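DNA protection during starvation protein (Mycobacterium smegmatis, PDB 2YW6) probably protects DNA from oxidative damage by oxidising ferrous iron with hydrogen peroxide and storing it as a ferric mineral inside a hollow dodecameric shell. Local coordinates at residues K36-N41 with E52-Q57; Y95-D100 with L106-L111; N114-D119 with G143-F148. One frame throughout, in Å; residues are numbered along the deposited sequence.

Overall arrangement
The chain folds as a ferritin-like four-helix bundle. Interaction 1 comes first from the N terminus. It closes the short connection between helix 12-41 and helix 47-75, an antiparallel pair. Interaction 2 lies at the end of the long crossing between the two helical hairpins. It lays the loop before strand 100-101 against the early turns of helix 102-127. Interaction 3 joins that helix to helix 132-155 and closes the second antiparallel hairpin. The three lie in series, so none nests in or crosses another. Interactions 1 and 2 meet directly: the H37 ring bonds to the V97 carbonyl, and the backbone of N41 to that of D100. Interactions 1 and 3 meet where M53 and Q57 pack on F148.

Interaction 1: K36-N41 with E52-Q57; sequences KHVHWN and EMIDPQ
V38 and H39 face I54 and D55 across an antiparallel helix pair of the ferritin-like four-helix bundle. Helix 12-41 and helix 47-75 form the pair. Over these segments the axes come within 9.8 Å, with 156° between their directions. H39 and I54 lie level with each other.

The apolar part centres on I54, whose CA-CB bond points at the other helix. Its CG1 branch stands beside the backbone N (chi1 -72°) and runs on nearly extended. This carries CD1 to the neighbouring helix, close to V38 CG2, though how close is uncertain at this resolution. The CG2 branch lies at the edge of the H39 ring, near its plane. I54 CG2 is 4.0 Å from H39 CB. V38 also touches H105 and L109, so this packing continues into helix 102-127.

On the polar side the H39 ring lies close to the D55 carboxylate. With CG trans to the backbone N, the ring leans across to helix 47-75 and approaches the carboxylate obliquely. The two planes are 23° apart. K36 NZ is near but not touching, 4.8 Å from D55 OD2. The segment 52-57 is kinked here, since P56 has no N-H to give to the turn before.

The first helix also faces a second subunit. K36 forms a salt bridge with D66 of that subunit. H39 packs on E70 of the second subunit, and the H39 ring meets the ring of H51 in its own chain. D66 and E70 are probably iron ligands, as in related Dps proteins, so this contact probably borders an iron site shared between subunits.

I54 CD1 ends against the backbone of the first helix, 3.9 Å from H39 CA.

Interaction 2: Y95-D100 with L106-L111; sequences YSVERD and LAALDL
Y95 and V97 sit on an irregular loop that passes beside helix 102-127, with the CA atoms of V97 and A108 7.6 Å apart at the nearest point. Both side chains set out toward the helix and meet at the methyl of A108. The Y95 ring approaches it obliquely. Y95 CE1 and Y95 OH are each 3.5 Å from A108 CB, so the methyl sits at the hydroxyl end of the ring. The ring gets there because CG is turned anti to the Y95 backbone N (chi1 -164°). The start of the next residue, L109 N, lies near the ring plane at its edge.

In the ferritin-like bundle this loop belongs to the long crossing between the two helical hairpins. It is clamped to the start of the third long helix, where Y95 OH forms a hydrogen bond with H105 ND1. The Y95 side chain also packs on T34 and V38 of helix 12-41, as does L109 on L35 and V38. E98 forms a salt bridge with K80 of a second subunit. V97 supplies the second apolar touch, with V97 CG2 3.8 Å from A108 CB.

Interaction 3: N114-D119 with G143-F148; sequences NGVIED and GELEKF
The second helical hairpin of the four-helix bundle, helix 102-127 with helix 132-155, is joined here through V116 and I117 on one side and L145 and E146 on the other. The two segments run antiparallel at 151°, with their axes 9.9 Å apart. I117 and E146 are level, their CA atoms 6.7 Å from each other.

I117 fits against the stem of E146. Its CG1 branch stands anti to the carbonyl carbon (chi1 -62°) and runs on extended, so that I117 CD1 comes 3.5 Å from E146 CG. The other branch, CG2, reaches further along the same side chain. I117 CG2 lies 3.6 Å from E146 CG and 3.4 Å from E146 OE2. The glutamate is extended beyond CG, and the two side chains cross obliquely.

Deeper in the bundle V116 meets L145 at about a right angle, with V116 CG1 4.1 Å from L145 CG. V116 also packs on T27 and L31 of helix 12-41, and L145 on Y28, so this end belongs to the bundle core.

The carboxylate of E146 is buried and held by two arginines. OE2 forms a salt bridge with R121, and OE1 with R71 of a neighbouring subunit. The contact thus pairs apolar packing along the glutamate stem with charge pairing at its end, and one side chain serves both the hairpin and the subunit interface.

Interaction 1: K36-N41 with E52-Q57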
loop_
_atom_site.group_PDB
_atom_site.type_symbol
_atom_site.label_atom_id
_atom_site.label_comp_id
_atom_site.label_asym_id
_atom_site.label_seq_id
_atom_site.Cartn_x
_atom_site.Cartn_y
_atom_site.Cartn_z
ATOM N N LYS B 36 12.758 -23.308 -11.190
ATOM C CA LYS B 36 13.796 -22.304 -11.016
ATOM C C LYS B 36 14.988 -22.595 -11.924
ATOM O O LYS B 36 15.544 -21.680 -12.539
ATOM C CB LYS B 36 14.247 -22.270 -9.554
ATOM C CG LYS B 36 14.305 -20.870 -8.972
ATOM C CD LYS B 36 12.954 -20.211 -9.015
ATOM C CE LYS B 36 13.030 -18.797 -8.452
ATOM N NZ LYS B 36 13.950 -17.981 -9.262
ATOM N N HIS B 37 15.363 -23.872 -12.011
ATOM C CA HIS B 37 16.474 -24.297 -12.856
ATOM C C HIS B 37 16.301 -23.843 -14.304
ATOM O O HIS B 37 17.245 -23.341 -14.910
ATOM C CB HIS B 37 16.629 -25.827 -12.842
ATOM C CG HIS B 37 17.719 -26.329 -13.745
ATOM N ND1 HIS B 37 19.046 -26.378 -13.366
ATOM C CD2 HIS B 37 17.684 -26.759 -15.032
ATOM C CE1 HIS B 37 19.775 -26.813 -14.377
ATOM N NE2 HIS B 37 18.977 -27.050 -15.399
ATOM N N VAL B 38 15.108 -24.029 -14.864
ATOM C CA VAL B 38 14.893 -23.628 -16.251
ATOM C C VAL B 38 14.854 -22.107 -16.345
ATOM O O VAL B 38 15.321 -21.531 -17.332
ATOM C CB VAL B 38 13.582 -24.232 -16.868
ATOM C CG1 VAL B 38 13.137 -25.464 -16.092
ATOM C CG2 VAL B 38 12.491 -23.180 -16.939
ATOM N N HIS B 39 14.308 -21.455 -15.319
ATOM C CA HIS B 39 14.252 -20.003 -15.315
ATOM C C HIS B 39 15.664 -19.468 -15.510
ATOM O O HIS B 39 15.882 -18.511 -16.258
ATOM C CB HIS B 39 13.697 -19.483 -13.990
ATOM C CG HIS B 39 13.671 -17.987 -13.891
ATOM N ND1 HIS B 39 12.509 -17.273 -13.687
ATOM C CD2 HIS B 39 14.665 -17.068 -13.967
ATOM C CE1 HIS B 39 12.788 -15.983 -13.644
ATOM N NE2 HIS B 39 14.089 -15.831 -13.811
ATOM N N TRP B 40 16.620 -20.100 -14.834
ATOM C CA TRP B 40 18.009 -19.678 -14.910
ATOM C C TRP B 40 18.713 -20.086 -16.195
ATOM O O TRP B 40 19.639 -19.413 -16.647
ATOM C CB TRP B 40 18.794 -20.232 -13.716
ATOM C CG TRP B 40 18.264 -19.801 -12.384
ATOM C CD1 TRP B 40 17.620 -18.631 -12.097
ATOM C CD2 TRP B 40 18.374 -20.512 -11.143
ATOM N NE1 TRP B 40 17.321 -18.571 -10.761
ATOM C CE2 TRP B 40 17.771 -19.708 -10.153
ATOM C CE3 TRP B 40 18.921 -21.744 -10.777
ATOM C CZ2 TRP B 40 17.700 -20.104 -8.808
ATOM C CZ3 TRP B 40 18.846 -22.138 -9.432
ATOM C CH2 TRP B 40 18.242 -21.313 -8.472
ATOM N N ASN B 41 18.272 -21.176 -16.804
ATOM C CA ASN B 41 18.943 -21.653 -17.998
ATOM C C ASN B 41 18.294 -21.422 -19.360
ATOM O O ASN B 41 18.824 -21.900 -20.375
ATOM C CB ASN B 41 19.288 -23.136 -17.816
ATOM C CG ASN B 41 20.380 -23.351 -16.773
ATOM O OD1 ASN B 41 20.109 -23.559 -15.588
ATOM N ND2 ASN B 41 21.627 -23.270 -17.213
ATOM N N GLU B 52 8.729 -14.465 -16.877
ATOM C CA GLU B 52 7.466 -13.898 -16.439
ATOM C C GLU B 52 6.473 -14.977 -16.048
ATOM O O GLU B 52 5.787 -14.868 -15.041
ATOM C CB GLU B 52 6.845 -13.075 -17.567
ATOM C CG GLU B 52 6.469 -11.673 -17.171
ATOM C CD GLU B 52 7.546 -10.691 -17.537
ATOM O OE1 GLU B 52 7.666 -10.376 -18.742
ATOM O OE2 GLU B 52 8.283 -10.246 -16.629
ATOM N N MET B 53 6.389 -16.014 -16.868
ATOM C CA MET B 53 5.457 -17.105 -16.635
ATOM C C MET B 53 5.857 -18.023 -15.469
ATOM O O MET B 53 5.005 -18.445 -14.683
ATOM C CB MET B 53 5.297 -17.907 -17.929
ATOM C CG MET B 53 4.377 -19.106 -17.834
ATOM S SD MET B 53 4.362 -20.030 -19.378
ATOM C CE MET B 53 5.808 -21.043 -19.222
ATOM N N ILE B 54 7.151 -18.314 -15.359
ATOM C CA ILE B 54 7.669 -19.185 -14.305
ATOM C C ILE B 54 7.604 -18.609 -12.895
ATOM O O ILE B 54 7.186 -19.297 -11.962
ATOM C CB ILE B 54 9.131 -19.569 -14.586
ATOM C CG1 ILE B 54 9.189 -20.560 -15.742
ATOM C CG2 ILE B 54 9.776 -20.197 -13.351
ATOM C CD1 ILE B 54 10.587 -20.673 -16.301
ATOM N N ASP B 55 8.036 -17.361 -12.741
ATOM C CA ASP B 55 8.046 -16.706 -11.433
ATOM C C ASP B 55 6.805 -16.970 -10.558
ATOM O O ASP B 55 6.920 -17.501 -9.443
ATOM C CB ASP B 55 8.268 -15.199 -11.610
ATOM C CG ASP B 55 9.711 -14.864 -11.957
ATOM O OD1 ASP B 55 9.973 -13.726 -12.408
ATOM O OD2 ASP B 55 10.585 -15.741 -11.768
ATOM N N PRO B 56 5.610 -16.602 -11.044
ATOM C CA PRO B 56 4.421 -16.847 -10.225
ATOM C C PRO B 56 4.197 -18.334 -9.931
ATOM O O PRO B 56 3.780 -18.683 -8.825
ATOM C CB PRO B 56 3.297 -16.205 -11.042
ATOM C CG PRO B 56 3.804 -16.303 -12.448
ATOM C CD PRO B 56 5.255 -15.932 -12.303
ATOM N N GLN B 57 4.494 -19.210 -10.893
ATOM C CA GLN B 57 4.308 -20.650 -10.675
ATOM C C GLN B 57 5.238 -21.154 -9.564
ATOM O O GLN B 57 4.854 -22.017 -8.764
ATOM C CB GLN B 57 4.574 -21.437 -11.970
ATOM C CG GLN B 57 4.329 -22.944 -11.851
ATOM C CD GLN B 57 2.843 -23.299 -11.772
ATOM O OE1 GLN B 57 1.993 -22.437 -11.554
ATOM N NE2 GLN B 57 2.532 -24.571 -11.941
#

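Interaction 2: Y95-D100 with L106-L111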
loop_
_atom_site.group_PDB
_atom_site.type_symbol
_atom_site.label_atom_id
_atom_site.label_comp_id
_atom_site.label_asym_id
_atom_site.label_seq_id
_atom_site.Cartn_x
_atom_site.Cartn_y
_atom_site.Cartn_z
ATOM N N TYR B 95 15.570 -33.403 -14.030
ATOM C CA TYR B 95 15.578 -32.499 -15.178
ATOM C C TYR B 95 16.992 -32.392 -15.715
ATOM O O TYR B 95 17.899 -31.954 -15.019
ATOM C CB TYR B 95 15.053 -31.106 -14.789
ATOM C CG TYR B 95 14.659 -30.240 -15.979
ATOM C CD1 TYR B 95 13.405 -30.384 -16.592
ATOM C CD2 TYR B 95 15.530 -29.271 -16.483
ATOM C CE1 TYR B 95 13.029 -29.579 -17.675
ATOM C CE2 TYR B 95 15.163 -28.464 -17.567
ATOM C CZ TYR B 95 13.907 -28.621 -18.148
ATOM O OH TYR B 95 13.518 -27.783 -19.162
ATOM N N SER B 96 17.171 -32.780 -16.969
ATOM C CA SER B 96 18.493 -32.778 -17.564
ATOM C C SER B 96 18.770 -31.773 -18.672
ATOM O O SER B 96 19.801 -31.867 -19.341
ATOM C CB SER B 96 18.815 -34.195 -18.047
ATOM O OG SER B 96 17.675 -34.802 -18.633
ATOM N N VAL B 97 17.871 -30.816 -18.884
ATOM C CA VAL B 97 18.111 -29.810 -19.913
ATOM C C VAL B 97 18.783 -28.645 -19.204
ATOM O O VAL B 97 18.279 -28.178 -18.180
ATOM C CB VAL B 97 16.809 -29.293 -20.548
ATOM C CG1 VAL B 97 17.142 -28.312 -21.655
ATOM C CG2 VAL B 97 15.981 -30.451 -21.077
ATOM N N GLU B 98 19.907 -28.177 -19.738
ATOM C CA GLU B 98 20.628 -27.071 -19.115
ATOM C C GLU B 98 20.507 -25.774 -19.892
ATOM O O GLU B 98 19.410 -25.397 -20.288
ATOM C CB GLU B 98 22.084 -27.470 -18.927
ATOM C CG GLU B 98 22.242 -28.535 -17.861
ATOM C CD GLU B 98 23.505 -29.346 -18.023
ATOM O OE1 GLU B 98 24.591 -28.746 -18.172
ATOM O OE2 GLU B 98 23.410 -30.591 -17.991
ATOM N N ARG B 99 21.619 -25.078 -20.090
ATOM C CA ARG B 99 21.596 -23.827 -20.851
ATOM C C ARG B 99 20.878 -24.212 -22.152
ATOM O O ARG B 99 21.326 -25.118 -22.854
ATOM C CB ARG B 99 23.031 -23.394 -21.155
ATOM C CG ARG B 99 23.202 -21.981 -21.678
ATOM C CD ARG B 99 23.636 -21.065 -20.552
ATOM N NE ARG B 99 24.272 -19.839 -21.027
ATOM C CZ ARG B 99 24.888 -18.970 -20.230
ATOM N NH1 ARG B 99 24.950 -19.197 -18.924
ATOM N NH2 ARG B 99 25.444 -17.875 -20.736
ATOM N N ASP B 100 19.769 -23.566 -22.483
ATOM C CA ASP B 100 19.075 -23.946 -23.706
ATOM C C ASP B 100 17.971 -22.968 -24.070
ATOM O O ASP B 100 17.724 -22.006 -23.352
ATOM C CB ASP B 100 18.508 -25.369 -23.560
ATOM C CG ASP B 100 18.656 -26.190 -24.831
ATOM O OD1 ASP B 100 18.555 -27.432 -24.766
ATOM O OD2 ASP B 100 18.873 -25.595 -25.903
ATOM N N LEU B 106 10.589 -25.725 -22.706
ATOM C CA LEU B 106 9.143 -25.841 -22.596
ATOM C C LEU B 106 8.656 -27.252 -22.897
ATOM O O LEU B 106 7.788 -27.777 -22.200
ATOM C CB LEU B 106 8.459 -24.792 -23.478
ATOM C CG LEU B 106 8.045 -23.541 -22.674
ATOM C CD1 LEU B 106 9.080 -23.160 -21.620
ATOM C CD2 LEU B 106 7.843 -22.399 -23.633
ATOM N N ALA B 107 9.243 -27.877 -23.909
ATOM C CA ALA B 107 8.874 -29.234 -24.283
ATOM C C ALA B 107 9.131 -30.160 -23.099
ATOM O O ALA B 107 8.284 -30.997 -22.755
ATOM C CB ALA B 107 9.691 -29.685 -25.498
ATOM N N ALA B 108 10.302 -29.994 -22.478
ATOM C CA ALA B 108 10.696 -30.800 -21.324
ATOM C C ALA B 108 9.739 -30.562 -20.158
ATOM O O ALA B 108 9.309 -31.516 -19.509
ATOM C CB ALA B 108 12.146 -30.467 -20.903
ATOM N N LEU B 109 9.406 -29.292 -19.903
ATOM C CA LEU B 109 8.497 -28.927 -18.807
ATOM C C LEU B 109 7.087 -29.453 -19.022
ATOM O O LEU B 109 6.410 -29.838 -18.065
ATOM C CB LEU B 109 8.435 -27.405 -18.622
ATOM C CG LEU B 109 9.442 -26.748 -17.676
ATOM C CD1 LEU B 109 9.133 -25.279 -17.615
ATOM C CD2 LEU B 109 9.358 -27.359 -16.286
ATOM N N ASP B 110 6.639 -29.446 -20.275
ATOM C CA ASP B 110 5.317 -29.962 -20.602
ATOM C C ASP B 110 5.295 -31.424 -20.137
ATOM O O ASP B 110 4.321 -31.894 -19.522
ATOM C CB ASP B 110 5.089 -29.898 -22.116
ATOM C CG ASP B 110 3.675 -30.278 -22.511
ATOM O OD1 ASP B 110 3.460 -30.630 -23.686
ATOM O OD2 ASP B 110 2.772 -30.214 -21.653
ATOM N N LEU B 111 6.381 -32.132 -20.443
ATOM C CA LEU B 111 6.531 -33.536 -20.072
ATOM C C LEU B 111 6.484 -33.679 -18.556
ATOM O O LEU B 111 5.769 -34.534 -18.029
ATOM C CB LEU B 111 7.859 -34.078 -20.608
ATOM C CG LEU B 111 7.852 -35.200 -21.657
ATOM C CD1 LEU B 111 6.475 -35.370 -22.311
ATOM C CD2 LEU B 111 8.928 -34.875 -22.699
#

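Interaction 3: N114-D119 with G143-F148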
loop_
_atom_site.group_PDB
_atom_site.type_symbol
_atom_site.label_atom_id
_atom_site.label_comp_id
_atom_site.label_asym_id
_atom_site.label_seq_id
_atom_site.Cartn_x
_atom_site.Cartn_y
_atom_site.Cartn_z
ATOM N N ASN B 114 3.012 -33.470 -17.302
ATOM C CA ASN B 114 2.124 -34.587 -17.611
ATOM C C ASN B 114 2.168 -35.514 -16.391
ATOM O O ASN B 114 1.128 -35.954 -15.891
ATOM C CB ASN B 114 2.571 -35.350 -18.875
ATOM C CG ASN B 114 2.093 -34.693 -20.181
ATOM O OD1 ASN B 114 1.079 -33.991 -20.207
ATOM N ND2 ASN B 114 2.816 -34.950 -21.278
ATOM N N GLY B 115 3.376 -35.784 -15.901
ATOM C CA GLY B 115 3.512 -36.647 -14.744
ATOM C C GLY B 115 2.849 -36.059 -13.509
ATOM O O GLY B 115 2.099 -36.751 -12.803
ATOM N N VAL B 116 3.131 -34.779 -13.258
ATOM C CA VAL B 116 2.597 -34.057 -12.100
ATOM C C VAL B 116 1.071 -34.035 -12.084
ATOM O O VAL B 116 0.445 -34.339 -11.069
ATOM C CB VAL B 116 3.145 -32.594 -12.067
ATOM C CG1 VAL B 116 2.621 -31.836 -10.836
ATOM C CG2 VAL B 116 4.663 -32.624 -12.059
ATOM N N ILE B 117 0.477 -33.689 -13.220
ATOM C CA ILE B 117 -0.971 -33.627 -13.317
ATOM C C ILE B 117 -1.583 -35.003 -13.210
ATOM O O ILE B 117 -2.556 -35.191 -12.473
ATOM C CB ILE B 117 -1.421 -32.967 -14.639
ATOM C CG1 ILE B 117 -0.916 -31.523 -14.672
ATOM C CG2 ILE B 117 -2.952 -33.032 -14.771
ATOM C CD1 ILE B 117 -1.147 -30.816 -15.985
ATOM N N GLU B 118 -1.028 -35.965 -13.940
ATOM C CA GLU B 118 -1.553 -37.323 -13.884
ATOM C C GLU B 118 -1.472 -37.857 -12.449
ATOM O O GLU B 118 -2.430 -38.452 -11.939
ATOM C CB GLU B 118 -0.783 -38.252 -14.814
ATOM C CG GLU B 118 -1.416 -39.627 -14.899
ATOM C CD GLU B 118 -0.630 -40.582 -15.763
ATOM O OE1 GLU B 118 -1.100 -41.719 -15.972
ATOM O OE2 GLU B 118 0.460 -40.195 -16.231
ATOM N N ASP B 119 -0.335 -37.639 -11.797
ATOM C CA ASP B 119 -0.163 -38.091 -10.423
ATOM C C ASP B 119 -1.137 -37.406 -9.475
ATOM O O ASP B 119 -1.604 -38.012 -8.504
ATOM C CB ASP B 119 1.260 -37.822 -9.943
ATOM C CG ASP B 119 2.260 -38.814 -10.502
ATOM O OD1 ASP B 119 3.477 -38.668 -10.221
ATOM O OD2 ASP B 119 1.817 -39.744 -11.217
ATOM N N GLY B 143 -5.941 -27.175 -10.443
ATOM C CA GLY B 143 -6.395 -26.090 -11.299
ATOM C C GLY B 143 -5.242 -25.252 -11.831
ATOM O O GLY B 143 -5.166 -24.966 -13.031
ATOM N N GLU B 144 -4.335 -24.860 -10.939
ATOM C CA GLU B 144 -3.185 -24.056 -11.328
ATOM C C GLU B 144 -2.145 -24.891 -12.066
ATOM O O GLU B 144 -1.600 -24.444 -13.069
ATOM C CB GLU B 144 -2.578 -23.391 -10.096
ATOM C CG GLU B 144 -3.515 -22.377 -9.464
ATOM C CD GLU B 144 -3.764 -21.176 -10.367
ATOM O OE1 GLU B 144 -4.653 -20.358 -10.061
ATOM O OE2 GLU B 144 -3.059 -21.044 -11.383
ATOM N N LEU B 145 -1.880 -26.107 -11.584
ATOM C CA LEU B 145 -0.929 -26.996 -12.252
ATOM C C LEU B 145 -1.312 -27.198 -13.709
ATOM O O LEU B 145 -0.462 -27.162 -14.589
ATOM C CB LEU B 145 -0.892 -28.366 -11.576
ATOM C CG LEU B 145 0.079 -28.617 -10.418
ATOM C CD1 LEU B 145 0.859 -27.339 -10.096
ATOM C CD2 LEU B 145 -0.700 -29.131 -9.210
ATOM N N GLU B 146 -2.595 -27.419 -13.963
ATOM C CA GLU B 146 -3.067 -27.631 -15.325
ATOM C C GLU B 146 -3.087 -26.361 -16.162
ATOM O O GLU B 146 -2.778 -26.393 -17.352
ATOM C CB GLU B 146 -4.450 -28.265 -15.294
ATOM C CG GLU B 146 -4.392 -29.749 -15.035
ATOM C CD GLU B 146 -5.730 -30.326 -14.664
ATOM O OE1 GLU B 146 -6.750 -29.825 -15.190
ATOM O OE2 GLU B 146 -5.753 -31.285 -13.861
ATOM N N LYS B 147 -3.461 -25.243 -15.548
ATOM C CA LYS B 147 -3.473 -23.984 -16.268
ATOM C C LYS B 147 -2.043 -23.666 -16.706
ATOM O O LYS B 147 -1.801 -23.269 -17.842
ATOM C CB LYS B 147 -3.996 -22.846 -15.387
ATOM C CG LYS B 147 -3.959 -21.503 -16.107
ATOM C CD LYS B 147 -3.790 -20.321 -15.164
ATOM C CE LYS B 147 -5.113 -19.885 -14.580
ATOM N NZ LYS B 147 -5.023 -18.525 -13.968
ATOM N N PHE B 148 -1.093 -23.843 -15.801
ATOM C CA PHE B 148 0.297 -23.564 -16.119
ATOM C C PHE B 148 0.806 -24.376 -17.312
ATOM O O PHE B 148 1.503 -23.840 -18.181
ATOM C CB PHE B 148 1.196 -23.839 -14.912
ATOM C CG PHE B 148 2.618 -23.425 -15.126
ATOM C CD1 PHE B 148 2.993 -22.089 -15.004
ATOM C CD2 PHE B 148 3.577 -24.363 -15.496
ATOM C CE1 PHE B 148 4.304 -21.695 -15.245
ATOM C CE2 PHE B 148 4.892 -23.984 -15.742
ATOM C CZ PHE B 148 5.261 -22.649 -15.620
#